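Local coordinates for heroin esterase (Rhodococcus sp., PDB 1LZL), which probably hydrolyses the acetyl ester bonds of heroin and related esters, as a member of the alpha/beta hydrolase fold, at residues 22-26 with 216-220; 26-30 with 90-94; 121-126 with 220-224. All coordinates share one frame; numbering follows the deposited sequence.

Interaction 1: 22-26 with 216-220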
ATOM      1  N   ASP A  22       4.728  -3.549  18.137  1.00 21.70           N
ATOM      2  CA  ASP A  22       4.430  -4.948  18.399  1.00 21.52           C
ATOM      3  C   ASP A  22       2.927  -5.213  18.293  1.00 21.85           C
ATOM      4  O   ASP A  22       2.163  -4.698  19.123  1.00 21.75           O
ATOM      5  CB  ASP A  22       5.001  -5.295  19.782  1.00 29.03           C
ATOM      6  CG  ASP A  22       4.155  -6.267  20.584  1.00 42.58           C
ATOM      7  OD1 ASP A  22       3.648  -7.270  20.025  1.00 62.74           O
ATOM      8  OD2 ASP A  22       4.009  -6.013  21.812  1.00 48.51           O
ATOM      9  N   PHE A  23       2.544  -6.044  17.311  1.00 19.19           N
ATOM     10  CA  PHE A  23       1.154  -6.358  17.082  1.00 15.77           C
ATOM     11  C   PHE A  23       0.506  -7.088  18.218  1.00 18.01           C
ATOM     12  O   PHE A  23      -0.705  -7.213  18.293  1.00 22.82           O
ATOM     13  CB  PHE A  23       1.021  -7.223  15.770  1.00 17.56           C
ATOM     14  CG  PHE A  23       0.704  -6.246  14.648  1.00 15.99           C
ATOM     15  CD1 PHE A  23       1.333  -5.010  14.617  1.00 16.97           C
ATOM     16  CD2 PHE A  23      -0.224  -6.534  13.642  1.00 15.87           C
ATOM     17  CE1 PHE A  23       1.062  -4.081  13.644  1.00 19.67           C
ATOM     18  CE2 PHE A  23      -0.512  -5.585  12.668  1.00 12.95           C
ATOM     19  CZ  PHE A  23       0.110  -4.371  12.674  1.00 16.12           C
ATOM     20  N   ALA A  24       1.286  -7.627  19.144  1.00 21.01           N
ATOM     21  CA  ALA A  24       0.644  -8.440  20.179  1.00 25.85           C
ATOM     22  C   ALA A  24      -0.187  -7.556  21.096  1.00 26.52           C
ATOM     23  O   ALA A  24      -1.186  -7.982  21.685  1.00 35.76           O
ATOM     24  CB  ALA A  24       1.715  -9.242  20.898  1.00 27.84           C
ATOM     25  N   ASP A  25       0.217  -6.300  21.220  1.00 28.33           N
ATOM     26  CA  ASP A  25      -0.486  -5.336  22.069  1.00 29.16           C
ATOM     27  C   ASP A  25      -0.974  -4.271  21.087  1.00 33.54           C
ATOM     28  O   ASP A  25      -0.295  -3.275  20.839  1.00 26.08           O
ATOM     29  CB  ASP A  25       0.347  -4.671  23.152  1.00 29.50           C
ATOM     30  CG  ASP A  25      -0.432  -3.673  23.977  1.00 29.23           C
ATOM     31  OD1 ASP A  25      -1.643  -3.539  23.797  1.00 41.67           O
ATOM     32  OD2 ASP A  25       0.169  -3.035  24.888  1.00 46.50           O
ATOM     33  N   LEU A  26      -2.148  -4.542  20.538  1.00 25.48           N
ATOM     34  CA  LEU A  26      -2.628  -3.636  19.494  1.00 24.46           C
ATOM     35  C   LEU A  26      -2.878  -2.225  19.980  1.00 26.83           C
ATOM     36  O   LEU A  26      -2.491  -1.312  19.243  1.00 26.07           O
ATOM     37  CB  LEU A  26      -3.891  -4.246  18.895  1.00 28.17           C
ATOM     38  CG  LEU A  26      -4.196  -3.847  17.478  1.00 22.91           C
ATOM     39  CD1 LEU A  26      -2.967  -3.894  16.568  1.00 19.23           C
ATOM     40  CD2 LEU A  26      -5.320  -4.736  16.945  1.00 21.86           C
ATOM     41  N   LEU A 216       0.434 -12.299  13.340  1.00 13.24           N
ATOM     42  CA  LEU A 216      -0.620 -11.550  14.027  1.00 12.27           C
ATOM     43  C   LEU A 216      -1.391 -10.718  13.009  1.00 11.95           C
ATOM     44  O   LEU A 216      -2.645 -10.606  13.104  1.00 13.67           O
ATOM     45  CB  LEU A 216      -0.055 -10.631  15.117  1.00 15.20           C
ATOM     46  CG  LEU A 216       0.253 -11.315  16.476  1.00 23.12           C
ATOM     47  CD1 LEU A 216       0.513 -12.787  16.287  1.00 39.50           C
ATOM     48  CD2 LEU A 216       1.351 -10.542  17.154  1.00 21.22           C
ATOM     49  N   SER A 217      -0.722 -10.169  12.019  1.00 11.97           N
ATOM     50  CA  SER A 217      -1.398  -9.288  11.033  1.00 10.22           C
ATOM     51  C   SER A 217      -2.408 -10.074  10.243  1.00 11.22           C
ATOM     52  O   SER A 217      -3.564  -9.660  10.096  1.00 11.22           O
ATOM     53  CB  SER A 217      -0.322  -8.711  10.127  1.00 10.43           C
ATOM     54  OG  SER A 217      -0.804  -8.056   8.949  1.00 11.14           O
ATOM     55  N   TRP A 218      -2.023 -11.248   9.726  1.00 11.64           N
ATOM     56  CA  TRP A 218      -3.016 -12.003   8.955  1.00 11.62           C
ATOM     57  C   TRP A 218      -4.137 -12.547   9.823  1.00 11.78           C
ATOM     58  O   TRP A 218      -5.271 -12.668   9.391  1.00 12.44           O
ATOM     59  CB  TRP A 218      -2.319 -13.128   8.187  1.00 12.78           C
ATOM     60  CG  TRP A 218      -1.559 -12.569   6.992  1.00 11.02           C
ATOM     61  CD1 TRP A 218      -0.188 -12.360   6.886  1.00 11.66           C
ATOM     62  CD2 TRP A 218      -2.147 -12.169   5.759  1.00 10.78           C
ATOM     63  NE1 TRP A 218       0.114 -11.840   5.624  1.00 11.64           N
ATOM     64  CE2 TRP A 218      -1.085 -11.715   4.936  1.00 10.72           C
ATOM     65  CE3 TRP A 218      -3.453 -12.119   5.259  1.00 11.08           C
ATOM     66  CZ2 TRP A 218      -1.294 -11.242   3.650  1.00 11.30           C
ATOM     67  CZ3 TRP A 218      -3.677 -11.651   3.960  1.00 11.48           C
ATOM     68  CH2 TRP A 218      -2.594 -11.216   3.161  1.00 11.46           C
ATOM     69  N   LYS A 219      -3.813 -12.920  11.066  1.00 11.88           N
ATOM     70  CA  LYS A 219      -4.866 -13.389  11.990  1.00 12.99           C
ATOM     71  C   LYS A 219      -5.865 -12.279  12.276  1.00 12.26           C
ATOM     72  O   LYS A 219      -7.078 -12.514  12.229  1.00 14.37           O
ATOM     73  CB  LYS A 219      -4.211 -13.931  13.263  1.00 16.81           C
ATOM     74  CG  LYS A 219      -5.185 -14.500  14.295  1.00 20.71           C
ATOM     75  CD  LYS A 219      -6.059 -15.522  13.574  1.00 19.09           C
ATOM     76  CE  LYS A 219      -7.020 -16.299  14.459  1.00 21.09           C
ATOM     77  NZ  LYS A 219      -7.605 -17.422  13.687  1.00 29.25           N
ATOM     78  N   TYR A 220      -5.425 -11.059  12.564  1.00 11.24           N
ATOM     79  CA  TYR A 220      -6.352  -9.945  12.765  1.00 10.78           C
ATOM     80  C   TYR A 220      -7.220  -9.727  11.533  1.00  9.95           C
ATOM     81  O   TYR A 220      -8.433  -9.507  11.676  1.00 11.81           O
ATOM     82  CB  TYR A 220      -5.582  -8.653  13.040  1.00 11.90           C
ATOM     83  CG  TYR A 220      -4.874  -8.634  14.371  1.00 13.71           C
ATOM     84  CD1 TYR A 220      -5.411  -9.282  15.478  1.00 18.85           C
ATOM     85  CD2 TYR A 220      -3.695  -7.941  14.503  1.00 15.19           C
ATOM     86  CE1 TYR A 220      -4.697  -9.212  16.683  1.00 23.61           C
ATOM     87  CE2 TYR A 220      -2.973  -7.867  15.695  1.00 15.61           C
ATOM     88  CZ  TYR A 220      -3.510  -8.515  16.777  1.00 20.20           C
ATOM     89  OH  TYR A 220      -2.820  -8.466  17.967  1.00 22.90           O
TER
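Tyr-220 pushes its ring outward from the helix into a hollow bounded by Phe-23 and Leu-26. Its CG lies beside the backbone N (chi1 -69°), which aims the phenol at the turn and lets Tyr-220 OH donate a very short hydrogen bond to Phe-23 O, 2.5 Å away. The acceptor sits in the plane of the ring, at its hydroxyl edge. Leu-26 CD2 lies over one face in a CH-pi contact, 4.2 Å from the ring centroid of Tyr-220, while Leu-216 O of the preceding helical turn lies above the opposite face, near the rim. Phe-23 is the complementary bump. Its ring fills the groove between Leu-216, Ser-217 and Tyr-220, with CD2 3.7 Å from Tyr-220 CE2 and the two planes inclined at 35°. A second, smaller bump is Leu-216 CD2, which fits against the turn 3.6 Å from Phe-23 CB and 3.5 Å from Ala-24 N, with Ala-24 CB at its outer margin. A phenylalanine in place of Tyr-220 lacks the hydroxyl and would probably leave Phe-23 O without its donor across the contact. Beyond the groove, Ser-217 OG bonds to Gly-89 O and Glu-190 OE2, and Trp-209 meets the Phe-23 ring edge-to-face. The turn from Asp-22 to Asp-25 is a type I beta turn that delivers the chain to the N-cap of helix 26-41; its docking on helix 211-222, which lies between two sheet strands in sequence, is consistent with the helical cap of hormone-sensitive-lipase-like alpha/beta hydrolases.

Interaction 2: 26-30 with 90-94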
ATOM      1  N   LEU A  26      -2.148  -4.542  20.538  1.00 25.48           N
ATOM      2  CA  LEU A  26      -2.628  -3.636  19.494  1.00 24.46           C
ATOM      3  C   LEU A  26      -2.878  -2.225  19.980  1.00 26.83           C
ATOM      4  O   LEU A  26      -2.491  -1.312  19.243  1.00 26.07           O
ATOM      5  CB  LEU A  26      -3.891  -4.246  18.895  1.00 28.17           C
ATOM      6  CG  LEU A  26      -4.196  -3.847  17.478  1.00 22.91           C
ATOM      7  CD1 LEU A  26      -2.967  -3.894  16.568  1.00 19.23           C
ATOM      8  CD2 LEU A  26      -5.320  -4.736  16.945  1.00 21.86           C
ATOM      9  N   PRO A  27      -3.464  -1.956  21.139  1.00 27.94           N
ATOM     10  CA  PRO A  27      -3.655  -0.541  21.509  1.00 29.67           C
ATOM     11  C   PRO A  27      -2.348   0.239  21.563  1.00 30.24           C
ATOM     12  O   PRO A  27      -2.167   1.392  21.171  1.00 29.93           O
ATOM     13  CB  PRO A  27      -4.225  -0.633  22.920  1.00 34.22           C
ATOM     14  CG  PRO A  27      -4.848  -1.978  23.019  1.00 33.46           C
ATOM     15  CD  PRO A  27      -4.003  -2.875  22.168  1.00 30.47           C
ATOM     16  N   ASN A  28      -1.332  -0.450  22.106  1.00 36.26           N
ATOM     17  CA  ASN A  28      -0.053   0.255  22.203  1.00 36.50           C
ATOM     18  C   ASN A  28       0.622   0.401  20.842  1.00 40.57           C
ATOM     19  O   ASN A  28       1.231   1.430  20.560  1.00 38.68           O
ATOM     20  CB  ASN A  28       0.862  -0.466  23.192  1.00 33.58           C
ATOM     21  CG  ASN A  28       2.081   0.420  23.416  1.00 46.35           C
ATOM     22  OD1 ASN A  28       1.999   1.469  24.069  1.00 53.51           O
ATOM     23  ND2 ASN A  28       3.171  -0.063  22.831  1.00 60.33           N
ATOM     24  N   ALA A  29       0.500  -0.622  20.001  1.00 36.16           N
ATOM     25  CA  ALA A  29       0.987  -0.562  18.625  1.00 32.68           C
ATOM     26  C   ALA A  29       0.376   0.624  17.875  1.00 33.58           C
ATOM     27  O   ALA A  29       1.067   1.366  17.185  1.00 26.80           O
ATOM     28  CB  ALA A  29       0.681  -1.843  17.872  1.00 34.39           C
ATOM     29  N   ARG A  30      -0.939   0.737  18.025  1.00 27.15           N
ATOM     30  CA  ARG A  30      -1.657   1.850  17.411  1.00 28.79           C
ATOM     31  C   ARG A  30      -1.099   3.162  17.953  1.00 29.41           C
ATOM     32  O   ARG A  30      -0.979   4.158  17.235  1.00 35.43           O
ATOM     33  CB  ARG A  30      -3.164   1.690  17.658  1.00 25.81           C
ATOM     34  CG  ARG A  30      -3.821   0.704  16.685  1.00 19.57           C
ATOM     35  CD  ARG A  30      -5.259   0.329  17.030  1.00 17.50           C
ATOM     36  NE  ARG A  30      -5.780  -0.585  16.019  1.00 14.17           N
ATOM     37  CZ  ARG A  30      -6.980  -1.122  16.028  1.00 14.47           C
ATOM     38  NH1 ARG A  30      -7.835  -0.894  17.027  1.00 18.03           N
ATOM     39  NH2 ARG A  30      -7.309  -1.925  15.026  1.00 13.22           N
ATOM     40  N   PHE A  90      -2.841  -4.156   8.215  1.00  9.59           N
ATOM     41  CA  PHE A  90      -4.312  -4.346   8.198  1.00  9.88           C
ATOM     42  C   PHE A  90      -4.937  -3.867   9.503  1.00  8.97           C
ATOM     43  O   PHE A  90      -6.184  -3.743   9.550  1.00 10.71           O
ATOM     44  CB  PHE A  90      -4.770  -5.786   7.922  1.00 10.79           C
ATOM     45  CG  PHE A  90      -4.234  -6.385   6.632  1.00  9.85           C
ATOM     46  CD1 PHE A  90      -4.601  -5.889   5.388  1.00 11.14           C
ATOM     47  CD2 PHE A  90      -3.349  -7.448   6.639  1.00 10.60           C
ATOM     48  CE1 PHE A  90      -4.092  -6.448   4.215  1.00 10.83           C
ATOM     49  CE2 PHE A  90      -2.846  -8.034   5.483  1.00 10.25           C
ATOM     50  CZ  PHE A  90      -3.216  -7.524   4.242  1.00 11.41           C
ATOM     51  N   ALA A  91      -4.164  -3.595  10.546  1.00 10.44           N
ATOM     52  CA  ALA A  91      -4.761  -3.331  11.873  1.00 10.32           C
ATOM     53  C   ALA A  91      -4.403  -2.001  12.468  1.00 11.06           C
ATOM     54  O   ALA A  91      -4.991  -1.627  13.519  1.00 12.34           O
ATOM     55  CB  ALA A  91      -4.381  -4.486  12.827  1.00 12.91           C
ATOM     56  N   ILE A  92      -3.430  -1.291  11.870  1.00 11.04           N
ATOM     57  CA  ILE A  92      -3.064   0.029  12.407  1.00 11.79           C
ATOM     58  C   ILE A  92      -2.958   1.057  11.281  1.00 11.26           C
ATOM     59  O   ILE A  92      -2.966   0.632  10.094  1.00 12.34           O
ATOM     60  CB  ILE A  92      -1.723   0.014  13.207  1.00 13.10           C
ATOM     61  CG1 ILE A  92      -0.460  -0.080  12.373  1.00 15.60           C
ATOM     62  CG2 ILE A  92      -1.802  -1.089  14.261  1.00 17.25           C
ATOM     63  CD1 ILE A  92       0.793  -0.235  13.250  1.00 19.18           C
ATOM     64  N   GLY A  93      -2.883   2.334  11.613  1.00 14.03           N
ATOM     65  CA  GLY A  93      -2.677   3.376  10.598  1.00 13.79           C
ATOM     66  C   GLY A  93      -3.974   4.055  10.225  1.00 13.79           C
ATOM     67  O   GLY A  93      -5.093   3.553  10.417  1.00 14.54           O
ATOM     68  N   THR A  94      -3.832   5.234   9.662  1.00 14.87           N
ATOM     69  CA  THR A  94      -4.864   6.104   9.189  1.00 13.74           C
ATOM     70  C   THR A  94      -4.517   6.622   7.803  1.00 11.19           C
ATOM     71  O   THR A  94      -3.342   6.684   7.398  1.00 12.59           O
ATOM     72  CB  THR A  94      -5.061   7.319  10.126  1.00 16.67           C
ATOM     73  OG1 THR A  94      -3.884   8.146  10.066  1.00 19.89           O
ATOM     74  CG2 THR A  94      -5.204   6.857  11.560  1.00 15.91           C
TER
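Arg-30 reaches from the helix to grip a single backbone oxygen, Ala-91 O, with two nitrogens at once. NE and NH2 of Arg-30 both lie 2.8 Å from Ala-91 O, which sits in the guanidinium plane. NE comes nearly along the C=O axis, whereas NH2 arrives in the carbonyl plane on a lone pair; because one acceptor serves both, each bond is bent, to 147° for NE. The extended chain from CG to NE brings the side-on edge of the group to the loop, and this two-nitrogen grip probably holds the guanidinium against rotation. The same reach makes the tightest apolar contact: Ile-92 CG2 presses against the aliphatic root of the arginine, 3.6 Å from Arg-30 CG, and is flanked by Leu-26 CD1 at 3.8 Å from that same CG2. Leu-26 CD2 also covers one face of the guanidinium near its rim. Packing slackens away from this centre. Leu-26 CD1 stands 4.0 Å from Ala-91 CB, and Ala-29 CB only brushes the isoleucine, 4.4 Å from Ile-92 CG2. The flank of the helix turn at Pro-27 and Asn-28 is exposed. The remaining nitrogen, Arg-30 NH1, forms a salt bridge with Glu-123, itself an exposed residue, which probably offsets its charge. The start of helix 26-41 and the loop at 90-94 thus lock together beside helix 211-222, whose Tyr-220 touches both Leu-26 and Ala-91. Segment 90-94, in the loop between strand 79-85 and helix 99-109, directly follows a His-Gly-Gly-Gly sequence typical of this esterase family, and Phe-90 packs onward against helix 161-176.

Interaction 3: 121-126 with 220-224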
ATOM      1  N   ALA A 121      -8.874  -3.895  10.676  1.00 10.59           N
ATOM      2  CA  ALA A 121      -9.032  -5.135  11.447  1.00 10.62           C
ATOM      3  C   ALA A 121      -8.383  -5.003  12.810  1.00 12.27           C
ATOM      4  O   ALA A 121      -7.541  -4.148  13.004  1.00 12.00           O
ATOM      5  CB  ALA A 121      -8.398  -6.269  10.651  1.00 13.49           C
ATOM      6  N   PRO A 122      -8.711  -5.840  13.786  1.00 11.70           N
ATOM      7  CA  PRO A 122      -9.692  -6.922  13.687  1.00 12.95           C
ATOM      8  C   PRO A 122     -11.152  -6.466  13.803  1.00 11.74           C
ATOM      9  O   PRO A 122     -12.029  -7.350  13.620  1.00 14.69           O
ATOM     10  CB  PRO A 122      -9.312  -7.815  14.888  1.00 14.35           C
ATOM     11  CG  PRO A 122      -8.855  -6.799  15.898  1.00 14.58           C
ATOM     12  CD  PRO A 122      -8.081  -5.751  15.120  1.00 13.71           C
ATOM     13  N   GLU A 123     -11.384  -5.198  14.129  1.00 12.24           N
ATOM     14  CA  GLU A 123     -12.790  -4.776  14.315  1.00 11.65           C
ATOM     15  C   GLU A 123     -13.594  -5.017  13.024  1.00 12.60           C
ATOM     16  O   GLU A 123     -14.769  -5.424  13.091  1.00 14.58           O
ATOM     17  CB  GLU A 123     -12.829  -3.313  14.731  1.00 15.08           C
ATOM     18  CG  GLU A 123     -12.273  -3.037  16.127  1.00 15.46           C
ATOM     19  CD  GLU A 123     -10.774  -2.848  16.166  1.00 17.01           C
ATOM     20  OE1 GLU A 123     -10.068  -2.956  15.133  1.00 16.80           O
ATOM     21  OE2 GLU A 123     -10.247  -2.558  17.273  1.00 20.44           O
ATOM     22  N   THR A 124     -12.987  -4.828  11.850  1.00 11.93           N
ATOM     23  CA  THR A 124     -13.617  -5.170  10.577  1.00 10.65           C
ATOM     24  C   THR A 124     -12.702  -6.151   9.858  1.00 10.65           C
ATOM     25  O   THR A 124     -11.609  -5.789   9.424  1.00 13.98           O
ATOM     26  CB  THR A 124     -13.796  -3.950   9.690  1.00 12.44           C
ATOM     27  OG1 THR A 124     -14.597  -2.975  10.357  1.00 12.01           O
ATOM     28  CG2 THR A 124     -14.546  -4.318   8.406  1.00 12.89           C
ATOM     29  N   THR A 125     -13.094  -7.417   9.767  1.00 11.35           N
ATOM     30  CA  THR A 125     -12.239  -8.393   9.117  1.00 11.17           C
ATOM     31  C   THR A 125     -12.518  -8.446   7.624  1.00 10.01           C
ATOM     32  O   THR A 125     -13.517  -7.905   7.144  1.00 11.03           O
ATOM     33  CB  THR A 125     -12.438  -9.799   9.712  1.00 12.72           C
ATOM     34  OG1 THR A 125     -13.845 -10.071   9.713  1.00 15.56           O
ATOM     35  CG2 THR A 125     -11.935  -9.816  11.156  1.00 15.89           C
ATOM     36  N   PHE A 126     -11.594  -9.097   6.914  1.00 10.81           N
ATOM     37  CA  PHE A 126     -11.861  -9.372   5.499  1.00 11.07           C
ATOM     38  C   PHE A 126     -13.245  -9.968   5.335  1.00 12.25           C
ATOM     39  O   PHE A 126     -13.594 -10.826   6.187  1.00 14.25           O
ATOM     40  CB  PHE A 126     -10.753 -10.353   4.999  1.00 12.11           C
ATOM     41  CG  PHE A 126     -10.997 -10.635   3.502  1.00 10.93           C
ATOM     42  CD1 PHE A 126     -10.425  -9.756   2.584  1.00 10.73           C
ATOM     43  CD2 PHE A 126     -11.742 -11.718   3.058  1.00 11.31           C
ATOM     44  CE1 PHE A 126     -10.718  -9.968   1.216  1.00 11.39           C
ATOM     45  CE2 PHE A 126     -12.059 -11.921   1.723  1.00 11.64           C
ATOM     46  CZ  PHE A 126     -11.498 -11.032   0.790  1.00 11.97           C
ATOM     47  N   TYR A 220      -5.425 -11.059  12.564  1.00 11.24           N
ATOM     48  CA  TYR A 220      -6.352  -9.945  12.765  1.00 10.78           C
ATOM     49  C   TYR A 220      -7.220  -9.727  11.533  1.00  9.95           C
ATOM     50  O   TYR A 220      -8.433  -9.507  11.676  1.00 11.81           O
ATOM     51  CB  TYR A 220      -5.582  -8.653  13.040  1.00 11.90           C
ATOM     52  CG  TYR A 220      -4.874  -8.634  14.371  1.00 13.71           C
ATOM     53  CD1 TYR A 220      -5.411  -9.282  15.478  1.00 18.85           C
ATOM     54  CD2 TYR A 220      -3.695  -7.941  14.503  1.00 15.19           C
ATOM     55  CE1 TYR A 220      -4.697  -9.212  16.683  1.00 23.61           C
ATOM     56  CE2 TYR A 220      -2.973  -7.867  15.695  1.00 15.61           C
ATOM     57  CZ  TYR A 220      -3.510  -8.515  16.777  1.00 20.20           C
ATOM     58  OH  TYR A 220      -2.820  -8.466  17.967  1.00 22.90           O
ATOM     59  N   TYR A 221      -6.602  -9.760  10.353  1.00  9.95           N
ATOM     60  CA  TYR A 221      -7.351  -9.435   9.123  1.00  9.89           C
ATOM     61  C   TYR A 221      -8.360 -10.502   8.719  1.00 10.85           C
ATOM     62  O   TYR A 221      -9.493 -10.209   8.336  1.00 11.05           O
ATOM     63  CB  TYR A 221      -6.291  -9.301   8.010  1.00  9.15           C
ATOM     64  CG  TYR A 221      -6.793  -8.831   6.661  1.00  9.28           C
ATOM     65  CD1 TYR A 221      -7.783  -7.861   6.523  1.00 10.41           C
ATOM     66  CD2 TYR A 221      -6.225  -9.358   5.514  1.00 10.07           C
ATOM     67  CE1 TYR A 221      -8.196  -7.462   5.256  1.00  9.78           C
ATOM     68  CE2 TYR A 221      -6.613  -8.970   4.241  1.00 10.18           C
ATOM     69  CZ  TYR A 221      -7.619  -8.003   4.139  1.00 11.01           C
ATOM     70  OH  TYR A 221      -8.032  -7.572   2.875  1.00 13.08           O
ATOM     71  N   LEU A 222      -7.955 -11.776   8.775  1.00 11.32           N
ATOM     72  CA  LEU A 222      -8.823 -12.835   8.265  1.00 13.12           C
ATOM     73  C   LEU A 222      -9.805 -13.345   9.329  1.00 13.01           C
ATOM     74  O   LEU A 222     -10.834 -13.923   8.921  1.00 15.43           O
ATOM     75  CB  LEU A 222      -7.949 -13.975   7.739  1.00 12.56           C
ATOM     76  CG  LEU A 222      -7.022 -13.486   6.569  1.00 11.74           C
ATOM     77  CD1 LEU A 222      -6.224 -14.655   6.026  1.00 16.40           C
ATOM     78  CD2 LEU A 222      -7.818 -12.805   5.461  1.00 15.22           C
ATOM     79  N   GLY A 223      -9.516 -13.090  10.601  1.00 11.97           N
ATOM     80  CA  GLY A 223     -10.520 -13.374  11.630  1.00 15.80           C
ATOM     81  C   GLY A 223     -10.360 -14.698  12.376  1.00 19.45           C
ATOM     82  O   GLY A 223      -9.508 -15.536  12.060  1.00 24.31           O
ATOM     83  N   GLU A 224     -11.209 -14.875  13.387  1.00 20.22           N
ATOM     84  CA  GLU A 224     -11.013 -15.886  14.425  1.00 18.45           C
ATOM     85  C   GLU A 224     -11.317 -17.283  13.901  1.00 22.26           C
ATOM     86  O   GLU A 224     -11.038 -18.305  14.563  1.00 28.93           O
ATOM     87  CB  GLU A 224     -11.850 -15.563  15.659  1.00 19.00           C
ATOM     88  CG  GLU A 224     -11.521 -14.195  16.298  1.00 27.74           C
ATOM     89  CD  GLU A 224     -10.245 -14.305  17.126  1.00 28.65           C
ATOM     90  OE1 GLU A 224      -9.630 -15.395  17.028  1.00 24.77           O
ATOM     91  OE2 GLU A 224      -9.879 -13.330  17.834  1.00 31.76           O
TER
HETATM   92  O   HOH W   1     -12.080 -13.142   6.685  1.00 27.36           O
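Phe-126 is fastened to Tyr-221 through both backbone and ring. Phe-126 N donates to Tyr-221 O over 2.8 Å in a nearly straight bond (165°), bringing Phe-126 CB over the tyrosine face in a CH-pi contact 4.1 Å from the Tyr-221 ring centroid. With CG turned anti to the backbone N (chi1 -179°), the phenylalanine ring extends past the phenol and directs its edge at that face in an offset edge-to-face pair, the planes at 81°. The phenol oxygen in turn lies at the edge of the phenylalanine, Tyr-221 OH standing 3.3 Å from Phe-126 CD1, and Leu-222 CD2 packs against Phe-126 CB. The loop also covers the carbonyl of Tyr-220: Ala-121 CB is 3.4 Å from Tyr-220 O, with which Pro-122 CA makes a CA-H...O contact. Thr-125 CB closes on Tyr-221 O, 3.3 Å away, with its CG2 against Gly-223 CA. A water completes the series by donating to both Phe-126 O and Leu-222 O. Tyr-220 O and Tyr-221 O therefore meet the loop directly, and Leu-222 O is linked to it through the water. In the next shell, the cis peptide before Pro-122 shapes the bend, and a positive phi at Gly-223 turns the chain out of the helix beside Thr-125. Phe-90 stacks with Tyr-221. The contact joins the C-terminal end of helix 211-222 to the connection between strand 112-116 and helix 128-142, where Tyr-221 also rests on Pro-129 and Val-130.

From the N terminus, the chain makes a turn at 22-26 and starts helix 26-41, so interactions 1 and 2 open at the same place and share Leu-26. Interaction 2 closes first, at 90-94, and is nested inside the much longer loop of interaction 1. Interaction 3 follows it in series, opening at 121-126 and ending at 220-224, just beyond the close of interaction 1, so loops 1 and 3 cross; they share Tyr-220 and helix 211-222. A probable hydrogen bond from Ala-121 N to Phe-90 O and one charge pair span interactions 2 and 3. Together they tie the N-terminal region, two loops following central strands and helix 211-222 into one cluster.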